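Local coordinates for protein nitrite oxidoreductase subunit A (Kuenenia stuttgartiensis, PDB 7B04) that is a subunit of the molybdopterin oxidoreductase family that houses a molybdenum atom, two MD1 groups and an iron/sulfur cluster, at residues P134-G139 with A691-P696; Q276-P281 with L537-Y542; I523-G528 with S557-W562. All blocks are in the same frame, centred on the assembly; numbering follows the deposited sequence.

Interaction 1 of 3, residues P134-G139 with A691-P696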
loop_
_atom_site.group_PDB
_atom_site.type_symbol
_atom_site.label_atom_id
_atom_site.label_comp_id
_atom_site.label_asym_id
_atom_site.label_seq_id
_atom_site.Cartn_x
_atom_site.Cartn_y
_atom_site.Cartn_z
ATOM N N PRO B 134 7.981 25.231 -14.153
ATOM C CA PRO B 134 7.158 24.975 -15.341
ATOM C C PRO B 134 7.992 24.454 -16.502
ATOM O O PRO B 134 9.136 24.865 -16.705
ATOM C CB PRO B 134 6.552 26.348 -15.653
ATOM C CG PRO B 134 6.557 27.063 -14.346
ATOM C CD PRO B 134 7.798 26.601 -13.640
ATOM N N LEU B 135 7.402 23.539 -17.266
ATOM C CA LEU B 135 8.077 22.893 -18.379
ATOM C C LEU B 135 7.294 23.097 -19.668
ATOM O O LEU B 135 6.060 23.043 -19.674
ATOM C CB LEU B 135 8.254 21.393 -18.125
ATOM C CG LEU B 135 9.180 20.981 -16.984
ATOM C CD1 LEU B 135 9.104 19.479 -16.756
ATOM C CD2 LEU B 135 10.601 21.407 -17.290
ATOM N N ILE B 136 8.023 23.333 -20.755
ATOM C CA ILE B 136 7.461 23.378 -22.097
ATOM C C ILE B 136 8.358 22.544 -23.002
ATOM O O ILE B 136 9.587 22.582 -22.879
ATOM C CB ILE B 136 7.326 24.826 -22.620
ATOM C CG1 ILE B 136 6.686 24.842 -24.010
ATOM C CG2 ILE B 136 8.674 25.535 -22.630
ATOM C CD1 ILE B 136 6.327 26.229 -24.501
ATOM N N ARG B 137 7.745 21.776 -23.897
ATOM C CA ARG B 137 8.507 20.902 -24.777
ATOM C C ARG B 137 9.141 21.713 -25.900
ATOM O O ARG B 137 8.526 22.635 -26.444
ATOM C CB ARG B 137 7.615 19.803 -25.351
ATOM C CG ARG B 137 8.383 18.719 -26.087
ATOM C CD ARG B 137 7.452 17.616 -26.542
ATOM N NE ARG B 137 6.401 18.144 -27.402
ATOM C CZ ARG B 137 6.550 18.398 -28.697
ATOM N NH1 ARG B 137 7.710 18.167 -29.300
ATOM N NH2 ARG B 137 5.535 18.883 -29.389
ATOM N N LYS B 138 10.382 21.359 -26.240
ATOM C CA LYS B 138 11.137 22.135 -27.220
ATOM C C LYS B 138 10.445 22.145 -28.578
ATOM O O LYS B 138 10.322 23.196 -29.215
ATOM C CB LYS B 138 12.557 21.582 -27.346
ATOM C CG LYS B 138 13.448 22.389 -28.279
ATOM C CD LYS B 138 14.827 21.767 -28.420
ATOM C CE LYS B 138 15.750 22.659 -29.236
ATOM N NZ LYS B 138 15.280 22.808 -30.642
ATOM N N GLY B 139 9.974 20.985 -29.034
ATOM C CA GLY B 139 9.335 20.934 -30.339
ATOM C C GLY B 139 7.953 21.547 -30.399
ATOM O O GLY B 139 7.383 21.629 -31.491
ATOM N N ALA B 691 3.961 14.958 -22.912
ATOM C CA ALA B 691 3.096 16.129 -22.963
ATOM C C ALA B 691 3.856 17.315 -23.550
ATOM O O ALA B 691 5.055 17.239 -23.831
ATOM C CB ALA B 691 2.556 16.474 -21.572
ATOM N N ASP B 692 3.137 18.423 -23.730
ATOM C CA ASP B 692 3.721 19.650 -24.254
ATOM C C ASP B 692 3.943 20.709 -23.187
ATOM O O ASP B 692 4.838 21.548 -23.338
ATOM C CB ASP B 692 2.826 20.244 -25.349
ATOM C CG ASP B 692 2.715 19.348 -26.567
ATOM O OD1 ASP B 692 3.690 18.633 -26.877
ATOM O OD2 ASP B 692 1.648 19.363 -27.215
ATOM N N PHE B 693 3.158 20.687 -22.112
ATOM C CA PHE B 693 3.318 21.612 -21.001
ATOM C C PHE B 693 3.287 20.852 -19.684
ATOM O O PHE B 693 2.689 19.778 -19.579
ATOM C CB PHE B 693 2.218 22.679 -20.989
ATOM C CG PHE B 693 2.395 23.748 -22.023
ATOM C CD1 PHE B 693 3.164 24.867 -21.757
ATOM C CD2 PHE B 693 1.782 23.640 -23.261
ATOM C CE1 PHE B 693 3.321 25.857 -22.705
ATOM C CE2 PHE B 693 1.937 24.626 -24.213
ATOM C CZ PHE B 693 2.708 25.736 -23.935
ATOM N N ALA B 694 3.935 21.431 -18.677
ATOM C CA ALA B 694 3.923 20.895 -17.324
ATOM C C ALA B 694 3.872 22.059 -16.351
ATOM O O ALA B 694 4.656 23.004 -16.471
ATOM C CB ALA B 694 5.152 20.022 -17.052
ATOM N N PHE B 695 2.952 21.991 -15.397
ATOM C CA PHE B 695 2.774 23.062 -14.418
ATOM C C PHE B 695 2.947 22.504 -13.016
ATOM O O PHE B 695 2.112 21.700 -12.563
ATOM C CB PHE B 695 1.400 23.712 -14.572
ATOM C CG PHE B 695 1.192 24.365 -15.906
ATOM C CD1 PHE B 695 1.731 25.612 -16.171
ATOM C CD2 PHE B 695 0.471 23.726 -16.899
ATOM C CE1 PHE B 695 1.547 26.215 -17.400
ATOM C CE2 PHE B 695 0.285 24.322 -18.128
ATOM C CZ PHE B 695 0.822 25.568 -18.380
ATOM N N PRO B 696 4.004 22.887 -12.298
ATOM C CA PRO B 696 4.216 22.366 -10.941
ATOM C C PRO B 696 3.210 22.972 -9.974
ATOM O O PRO B 696 3.145 24.192 -9.806
ATOM C CB PRO B 696 5.651 22.792 -10.616
ATOM C CG PRO B 696 5.880 23.992 -11.463
ATOM C CD PRO B 696 5.091 23.783 -12.724
#

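Interaction 2 of 3, residues Q276-P281 with L537-Y542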
loop_
_atom_site.group_PDB
_atom_site.type_symbol
_atom_site.label_atom_id
_atom_site.label_comp_id
_atom_site.label_asym_id
_atom_site.label_seq_id
_atom_site.Cartn_x
_atom_site.Cartn_y
_atom_site.Cartn_z
ATOM N N GLN B 276 -17.661 3.282 -12.029
ATOM C CA GLN B 276 -19.135 3.282 -11.855
ATOM C C GLN B 276 -19.667 1.862 -11.967
ATOM O O GLN B 276 -19.089 1.122 -12.718
ATOM C CB GLN B 276 -19.760 4.171 -12.933
ATOM C CG GLN B 276 -21.189 3.830 -13.327
ATOM C CD GLN B 276 -22.137 4.971 -13.583
ATOM O OE1 GLN B 276 -22.795 5.468 -12.686
ATOM N NE2 GLN B 276 -22.268 5.346 -14.836
ATOM N N ALA B 277 -20.679 1.477 -11.197
ATOM C CA ALA B 277 -21.283 0.168 -11.487
ATOM C C ALA B 277 -22.397 0.433 -12.505
ATOM O O ALA B 277 -23.443 0.882 -12.104
ATOM C CB ALA B 277 -21.823 -0.410 -10.223
ATOM N N PRO B 278 -22.266 0.046 -13.786
ATOM C CA PRO B 278 -23.230 0.432 -14.832
ATOM C C PRO B 278 -24.648 -0.056 -14.596
ATOM O O PRO B 278 -25.589 0.547 -15.126
ATOM C CB PRO B 278 -22.636 -0.203 -16.098
ATOM C CG PRO B 278 -21.176 -0.417 -15.740
ATOM C CD PRO B 278 -21.216 -0.837 -14.328
ATOM N N GLY B 279 -24.830 -1.122 -13.819
ATOM C CA GLY B 279 -26.170 -1.634 -13.578
ATOM C C GLY B 279 -26.990 -0.772 -12.644
ATOM O O GLY B 279 -28.216 -0.883 -12.638
ATOM N N HIS B 280 -26.337 0.085 -11.857
ATOM C CA HIS B 280 -27.059 0.886 -10.871
ATOM C C HIS B 280 -28.063 1.860 -11.484
ATOM O O HIS B 280 -29.188 1.945 -10.961
ATOM C CB HIS B 280 -26.052 1.619 -9.980
ATOM C CG HIS B 280 -25.391 0.735 -8.970
ATOM N ND1 HIS B 280 -24.461 1.201 -8.066
ATOM C CD2 HIS B 280 -25.525 -0.589 -8.724
ATOM C CE1 HIS B 280 -24.056 0.201 -7.303
ATOM N NE2 HIS B 280 -24.684 -0.896 -7.683
ATOM N N PRO B 281 -27.755 2.609 -12.551
ATOM C CA PRO B 281 -28.811 3.415 -13.189
ATOM C C PRO B 281 -29.969 2.586 -13.716
ATOM O O PRO B 281 -31.081 3.113 -13.846
ATOM C CB PRO B 281 -28.072 4.136 -14.325
ATOM C CG PRO B 281 -26.661 4.187 -13.875
ATOM C CD PRO B 281 -26.433 2.901 -13.137
ATOM N N LEU B 537 -24.668 -6.120 -16.616
ATOM C CA LEU B 537 -25.484 -7.267 -16.244
ATOM C C LEU B 537 -25.129 -7.758 -14.850
ATOM O O LEU B 537 -26.013 -8.120 -14.062
ATOM C CB LEU B 537 -25.272 -8.397 -17.254
ATOM C CG LEU B 537 -25.935 -8.272 -18.613
ATOM C CD1 LEU B 537 -25.212 -9.209 -19.560
ATOM C CD2 LEU B 537 -27.405 -8.616 -18.503
ATOM N N MET B 538 -23.835 -7.776 -14.536
ATOM C CA MET B 538 -23.378 -8.254 -13.235
ATOM C C MET B 538 -23.939 -7.404 -12.099
ATOM O O MET B 538 -24.415 -7.935 -11.093
ATOM C CB MET B 538 -21.850 -8.247 -13.197
ATOM C CG MET B 538 -21.213 -9.576 -13.532
ATOM S SD MET B 538 -19.480 -9.320 -13.981
ATOM C CE MET B 538 -18.721 -10.849 -13.465
ATOM N N ASN B 539 -23.906 -6.079 -12.249
ATOM C CA ASN B 539 -24.412 -5.220 -11.185
ATOM C C ASN B 539 -25.914 -5.394 -11.020
ATOM O O ASN B 539 -26.426 -5.427 -9.895
ATOM C CB ASN B 539 -24.056 -3.765 -11.472
ATOM C CG ASN B 539 -22.569 -3.558 -11.619
ATOM O OD1 ASN B 539 -22.097 -3.160 -12.674
ATOM N ND2 ASN B 539 -21.821 -3.836 -10.559
ATOM N N ARG B 540 -26.637 -5.507 -12.135
ATOM C CA ARG B 540 -28.049 -5.857 -12.060
ATOM C C ARG B 540 -28.225 -7.210 -11.385
ATOM O O ARG B 540 -29.157 -7.407 -10.596
ATOM C CB ARG B 540 -28.663 -5.865 -13.458
ATOM C CG ARG B 540 -28.731 -4.497 -14.108
ATOM C CD ARG B 540 -29.092 -4.616 -15.576
ATOM N NE ARG B 540 -30.429 -5.175 -15.758
ATOM C CZ ARG B 540 -30.904 -5.608 -16.920
ATOM N NH1 ARG B 540 -30.152 -5.550 -18.010
ATOM N NH2 ARG B 540 -32.133 -6.102 -16.991
ATOM N N SER B 541 -27.334 -8.159 -11.687
ATOM C CA SER B 541 -27.382 -9.465 -11.043
ATOM C C SER B 541 -27.165 -9.361 -9.537
ATOM O O SER B 541 -27.667 -10.198 -8.779
ATOM C CB SER B 541 -26.338 -10.387 -11.676
ATOM O OG SER B 541 -26.223 -11.610 -10.976
ATOM N N TYR B 542 -26.415 -8.353 -9.088
ATOM C CA TYR B 542 -26.070 -8.210 -7.679
ATOM C C TYR B 542 -27.220 -7.721 -6.804
ATOM O O TYR B 542 -27.063 -7.683 -5.579
ATOM C CB TYR B 542 -24.874 -7.264 -7.539
ATOM C CG TYR B 542 -23.603 -7.820 -8.138
ATOM C CD1 TYR B 542 -23.432 -9.188 -8.293
ATOM C CD2 TYR B 542 -22.578 -6.981 -8.556
ATOM C CE1 TYR B 542 -22.276 -9.707 -8.840
ATOM C CE2 TYR B 542 -21.416 -7.491 -9.104
ATOM C CZ TYR B 542 -21.272 -8.856 -9.244
ATOM O OH TYR B 542 -20.122 -9.375 -9.788
#

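Interaction 3 of 3, residues I523-G528 with S557-W562. With MD1 (phosphoric acid 4-(2-amino-4-oxo-3,4,5,6,-tetrahydro-pteridin-6-yl)-2-hydroxy-3,4-dimercapto-but-3-en-yl ester guanylate ester), chain C.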
loop_
_atom_site.group_PDB
_atom_site.type_symbol
_atom_site.label_atom_id
_atom_site.label_comp_id
_atom_site.label_asym_id
_atom_site.label_seq_id
_atom_site.Cartn_x
_atom_site.Cartn_y
_atom_site.Cartn_z
ATOM N N ILE B 523 -24.179 -7.325 -0.098
ATOM C CA ILE B 523 -23.316 -7.751 -1.189
ATOM C C ILE B 523 -22.450 -6.564 -1.571
ATOM O O ILE B 523 -22.969 -5.490 -1.905
ATOM C CB ILE B 523 -24.119 -8.260 -2.395
ATOM C CG1 ILE B 523 -25.040 -9.399 -1.971
ATOM C CG2 ILE B 523 -23.180 -8.720 -3.491
ATOM C CD1 ILE B 523 -26.070 -9.778 -3.006
ATOM N N HIS B 524 -21.139 -6.750 -1.521
ATOM C CA HIS B 524 -20.190 -5.702 -1.854
ATOM C C HIS B 524 -19.351 -6.132 -3.044
ATOM O O HIS B 524 -18.914 -7.286 -3.131
ATOM C CB HIS B 524 -19.302 -5.360 -0.664
ATOM C CG HIS B 524 -20.031 -4.637 0.424
ATOM N ND1 HIS B 524 -20.082 -3.264 0.508
ATOM C CD2 HIS B 524 -20.788 -5.101 1.442
ATOM C CE1 HIS B 524 -20.808 -2.913 1.554
ATOM N NE2 HIS B 524 -21.248 -4.011 2.140
ATOM N N TYR B 525 -19.130 -5.187 -3.952
ATOM C CA TYR B 525 -18.401 -5.456 -5.177
ATOM C C TYR B 525 -17.632 -4.220 -5.593
ATOM O O TYR B 525 -17.811 -3.131 -5.046
ATOM C CB TYR B 525 -19.325 -5.876 -6.319
ATOM C CG TYR B 525 -20.650 -5.167 -6.399
ATOM C CD1 TYR B 525 -21.720 -5.580 -5.620
ATOM C CD2 TYR B 525 -20.852 -4.122 -7.292
ATOM C CE1 TYR B 525 -22.934 -4.956 -5.700
ATOM C CE2 TYR B 525 -22.079 -3.491 -7.382
ATOM C CZ TYR B 525 -23.111 -3.913 -6.584
ATOM O OH TYR B 525 -24.324 -3.283 -6.675
ATOM N N GLY B 526 -16.774 -4.407 -6.574
ATOM C CA GLY B 526 -15.951 -3.333 -7.093
ATOM C C GLY B 526 -15.564 -3.618 -8.514
ATOM O O GLY B 526 -16.297 -4.275 -9.259
ATOM N N GLU B 527 -14.393 -3.131 -8.888
ATOM C CA GLU B 527 -13.915 -3.196 -10.257
ATOM C C GLU B 527 -13.229 -4.512 -10.579
ATOM O O GLU B 527 -12.707 -4.672 -11.685
ATOM C CB GLU B 527 -13.004 -2.002 -10.528
ATOM C CG GLU B 527 -13.798 -0.703 -10.587
ATOM C CD GLU B 527 -14.271 -0.245 -9.220
ATOM O OE1 GLU B 527 -13.462 -0.267 -8.275
ATOM O OE2 GLU B 527 -15.464 0.100 -9.080
ATOM N N GLY B 528 -13.199 -5.450 -9.631
ATOM C CA GLY B 528 -12.888 -6.817 -9.990
ATOM C C GLY B 528 -13.931 -7.425 -10.897
ATOM O O GLY B 528 -13.631 -8.370 -11.632
ATOM N N SER B 557 -27.292 -3.641 5.360
ATOM C CA SER B 557 -27.802 -4.381 4.217
ATOM C C SER B 557 -27.419 -3.654 2.928
ATOM O O SER B 557 -26.640 -2.698 2.936
ATOM C CB SER B 557 -29.314 -4.572 4.340
ATOM O OG SER B 557 -29.999 -3.343 4.180
ATOM N N GLY B 558 -27.936 -4.147 1.814
ATOM C CA GLY B 558 -27.809 -3.485 0.532
ATOM C C GLY B 558 -26.864 -4.222 -0.400
ATOM O O GLY B 558 -26.193 -5.188 -0.035
ATOM N N SER B 559 -26.830 -3.738 -1.637
ATOM C CA SER B 559 -25.876 -4.197 -2.636
ATOM C C SER B 559 -25.111 -2.979 -3.131
ATOM O O SER B 559 -25.706 -2.059 -3.704
ATOM C CB SER B 559 -26.596 -4.921 -3.774
ATOM O OG SER B 559 -25.707 -5.301 -4.805
ATOM N N HIS B 560 -23.798 -2.973 -2.911
ATOM C CA HIS B 560 -23.002 -1.762 -3.028
ATOM C C HIS B 560 -21.748 -2.000 -3.853
ATOM O O HIS B 560 -21.146 -3.077 -3.794
ATOM C CB HIS B 560 -22.617 -1.231 -1.642
ATOM C CG HIS B 560 -23.782 -1.075 -0.715
ATOM N ND1 HIS B 560 -24.739 -0.097 -0.882
ATOM C CD2 HIS B 560 -24.150 -1.778 0.383
ATOM C CE1 HIS B 560 -25.646 -0.203 0.073
ATOM N NE2 HIS B 560 -25.310 -1.214 0.855
ATOM N N THR B 561 -21.359 -0.983 -4.619
ATOM C CA THR B 561 -20.100 -0.970 -5.344
ATOM C C THR B 561 -19.130 -0.005 -4.674
ATOM O O THR B 561 -19.538 0.951 -4.008
ATOM C CB THR B 561 -20.296 -0.570 -6.813
ATOM O OG1 THR B 561 -19.074 -0.774 -7.533
ATOM C CG2 THR B 561 -20.703 0.888 -6.928
ATOM N N TRP B 562 -17.839 -0.275 -4.843
ATOM C CA TRP B 562 -16.790 0.542 -4.253
ATOM C C TRP B 562 -15.809 0.971 -5.328
ATOM O O TRP B 562 -15.504 0.207 -6.248
ATOM C CB TRP B 562 -16.057 -0.204 -3.145
ATOM C CG TRP B 562 -16.933 -0.484 -1.991
ATOM C CD1 TRP B 562 -17.441 -1.691 -1.625
ATOM C CD2 TRP B 562 -17.435 0.468 -1.047
ATOM N NE1 TRP B 562 -18.219 -1.554 -0.506
ATOM C CE2 TRP B 562 -18.234 -0.237 -0.131
ATOM C CE3 TRP B 562 -17.280 1.849 -0.885
ATOM C CZ2 TRP B 562 -18.879 0.387 0.932
ATOM C CZ3 TRP B 562 -17.921 2.467 0.171
ATOM C CH2 TRP B 562 -18.710 1.736 1.065
HETATM P PB MD1 C . -11.167 -3.004 -6.405
HETATM O O3B MD1 C . -10.661 -3.584 -7.861
HETATM O O1B MD1 C . -10.829 -3.999 -5.320
HETATM O O2B MD1 C . -12.661 -2.791 -6.444
HETATM O O3A MD1 C . -10.401 -1.571 -6.112
HETATM C C10 MD1 C . -10.692 -0.437 -6.882
HETATM C C11 MD1 C . -10.576 0.826 -5.980
HETATM O O11 MD1 C . -9.390 0.504 -4.950
HETATM C C12 MD1 C . -10.465 1.920 -6.748
HETATM S S12 MD1 C . -11.413 1.999 -8.296
HETATM C C13 MD1 C . -9.636 3.196 -6.446
HETATM S S13 MD1 C . -9.715 4.511 -7.693
HETATM C C14 MD1 C . -8.775 3.409 -5.315
HETATM N N15 MD1 C . -7.585 2.353 -5.523
HETATM C C16 MD1 C . -6.813 2.158 -4.365
HETATM C C15 MD1 C . -5.335 2.001 -4.411
HETATM O O14 MD1 C . -4.761 2.045 -5.447
HETATM N N17 MD1 C . -4.587 1.790 -3.142
HETATM C C17 MD1 C . -5.341 1.732 -1.792
HETATM N N16 MD1 C . -4.603 1.528 -0.561
HETATM N N18 MD1 C . -6.843 1.890 -1.744
HETATM C C20 MD1 C . -7.582 2.097 -2.963
HETATM N N8 MD1 C . -8.982 2.246 -2.975
HETATM C C7 MD1 C . -9.432 3.432 -3.959
HETATM P PA MD1 C . -9.738 -4.935 -8.063
HETATM O O1A MD1 C . -9.127 -4.887 -9.441
HETATM O O2A MD1 C . -8.651 -4.937 -7.016
HETATM O "O5'" MD1 C . -10.630 -6.315 -7.924
HETATM C "C5'" MD1 C . -10.873 -6.844 -6.655
HETATM C "C4'" MD1 C . -10.879 -8.412 -6.687
HETATM O "O4'" MD1 C . -11.865 -8.974 -7.759
HETATM C "C1'" MD1 C . -11.038 -10.103 -8.433
HETATM N N9 MD1 C . -11.549 -10.433 -9.789
HETATM C C4 MD1 C . -12.731 -11.027 -9.921
HETATM N N3 MD1 C . -13.745 -11.464 -8.919
HETATM C C2 MD1 C . -14.983 -12.102 -9.361
HETATM N N2 MD1 C . -15.970 -12.526 -8.384
HETATM N N1 MD1 C . -15.226 -12.308 -10.768
HETATM C C6 MD1 C . -14.248 -11.886 -11.724
HETATM O O6 MD1 C . -14.441 -12.050 -12.880
HETATM C C5 MD1 C . -12.950 -11.219 -11.251
HETATM N N7 MD1 C . -11.900 -10.742 -11.913
HETATM C C8 MD1 C . -11.021 -10.252 -11.015
HETATM C "C2'" MD1 C . -9.882 -9.576 -8.488
HETATM O "O2'" MD1 C . -8.859 -10.592 -8.693
HETATM C "C3'" MD1 C . -9.721 -8.862 -6.998
HETATM O "O3'" MD1 C . -9.314 -9.856 -6.014
#

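Interaction 1 of 3, residues P134-G139 with A691-P696
Arg137 reaches from strand 135-137 across to Asp692, and most of its side chain meets something on the way. CB rests near the backbone carbonyls of Asp692 and Ala691, and CD lies 3.6 Å from Ala691 O. The chain is extended as far as CD and then bends at chi3 (58°), which turns the guanidinium edge toward the carboxylate. NE and NH2 both bind Asp692 OD1, at 2.8 Å (NE to OD1) and 3.1 Å (NH2 to OD1). OD1 lies close to the guanidinium plane, but the two planar groups are turned 48° apart: NE meets OD1 nearly along its C-O axis, NH2 from above the carboxylate plane. NH1 leads elsewhere, to Asp167 and Tyr159 O. Asp692 has further partners: OD1 also bridges to Arg164, and OD2 accepts from Ile677 N.

Beside the salt bridge the two strands pair through their backbones. Leu135 N to Ala694 O (2.9 Å) and Ala694 N to Leu135 O (2.8 Å) make a hydrogen-bonded pair, and Arg137 N donates to Asp692 O. On one face, Leu135 CB packs 3.6 Å from Ala694 CB; on the other, Ile136 CD1 meets Phe693 CE1 at 3.5 Å. With axes 175° apart, this is an antiparallel pair within a mixed sheet, placing strand 135-137 between strands 169-171 and 693-696.

Interaction 2 of 3, residues Q276-P281 with L537-Y542
Gly279 sits against Asn539 on the helix 535-541, their CA atoms 4.7 Å apart. Lacking a side chain, the glycine lets the turn come close: its N is 3.6 Å from Asn539 CB, and its CA lies 3.9 Å from Arg540 CG. Beyond CB, the Asn539 side chain passes over the start of the turn, where CG is 3.5 Å from Ala277 CB. The first torsion accounts for this approach: with chi1 at -58°, CG of Asn539 stands anti to the carbonyl carbon and comes to the Ala277 methyl.

In the next shell, the contacting atoms belong to a type I beta turn from Ala277 to His280, closed by His280 N to Ala277 O at 3.0 Å. The imidazole folds back so that Ala277 CB lies 3.7 Å above its plane, over the ring centre, while NE2 is hydrogen-bonded to Tyr525 OH. Further out, the Arg540 guanidinium binds the carbonyls of Glu842 and Asn843, which fixes the far end of a side chain whose CG packs on the glycine. The arrangement is a beta turn docked on a helix flank within the molybdopterin oxidoreductase region, with the Ala277 side chain about 12 Å from the molybdenum atom.

Interaction 3 of 3, residues I523-G528 with S557-W562
Strands 523-525 and 558-561 run parallel, their axes 4.8 Å apart and 8° from alignment, joined by a ladder of alternating bonds: Ile523 N to Gly558 O, His560 N to Ile523 O, Tyr525 N to His560 O and Trp562 N to Tyr525 O. His524 and His560 share one face, and Trp562, just past the strand, completes an aromatic cluster with them. Trp562 NE1 donates to His524 ND1 at 2.7 Å, which gives ND1 the acceptor role; the His524 ring and the five-membered ring of the indole meet rim to rim, with planes only 8° apart. His560 lies beside His524 at an oblique tilt, ring centroids 5.3 Å apart, and its ND1 is held by Ser289 OG.

The pair forms one edge of a five-stranded parallel sheet, with strand 558-561 outermost, and the helices between the two strands make it a beta-alpha-beta crossover.

On the opposite face, Tyr525 has CG between the backbone N and carbonyl carbon (chi1 38°), which swings the ring across the neighbouring strand, one face over His560 O. Thr561 CB packs 3.5 Å from Tyr525 CE2, and Ser559 OG lies at the ring edge. The main partner of the Tyr525 hydroxyl is His280, and Ser559 OG is hydrogen-bonded to Tyr542 O. Past the C-terminal end of the first strand the chain turns at Gly526, and Glu527 N donates to MD1 O2B at 3.0 Å.

In the fold
Interactions 2 and 3 are neighbours, with centres about 10 Å apart, and their segments alternate along the chain: 276-281, 523-528, 537-542, 557-562. They touch through two probable hydrogen bonds and the packing of Tyr542 and Asn539 on Tyr525, so the docked turn and helix lie against the tyrosine face of the parallel sheet. Helix 527-530, starting at the MD1 site, is followed directly by helix 535-541. Interaction 1 lies about 40 Å away, centre to centre, in a separate mixed sheet; its two segments enclose both others in sequence. Interactions 1 and 3 thus belong to different sheets, and interaction 1 brings together two strands more than 550 residues apart in sequence.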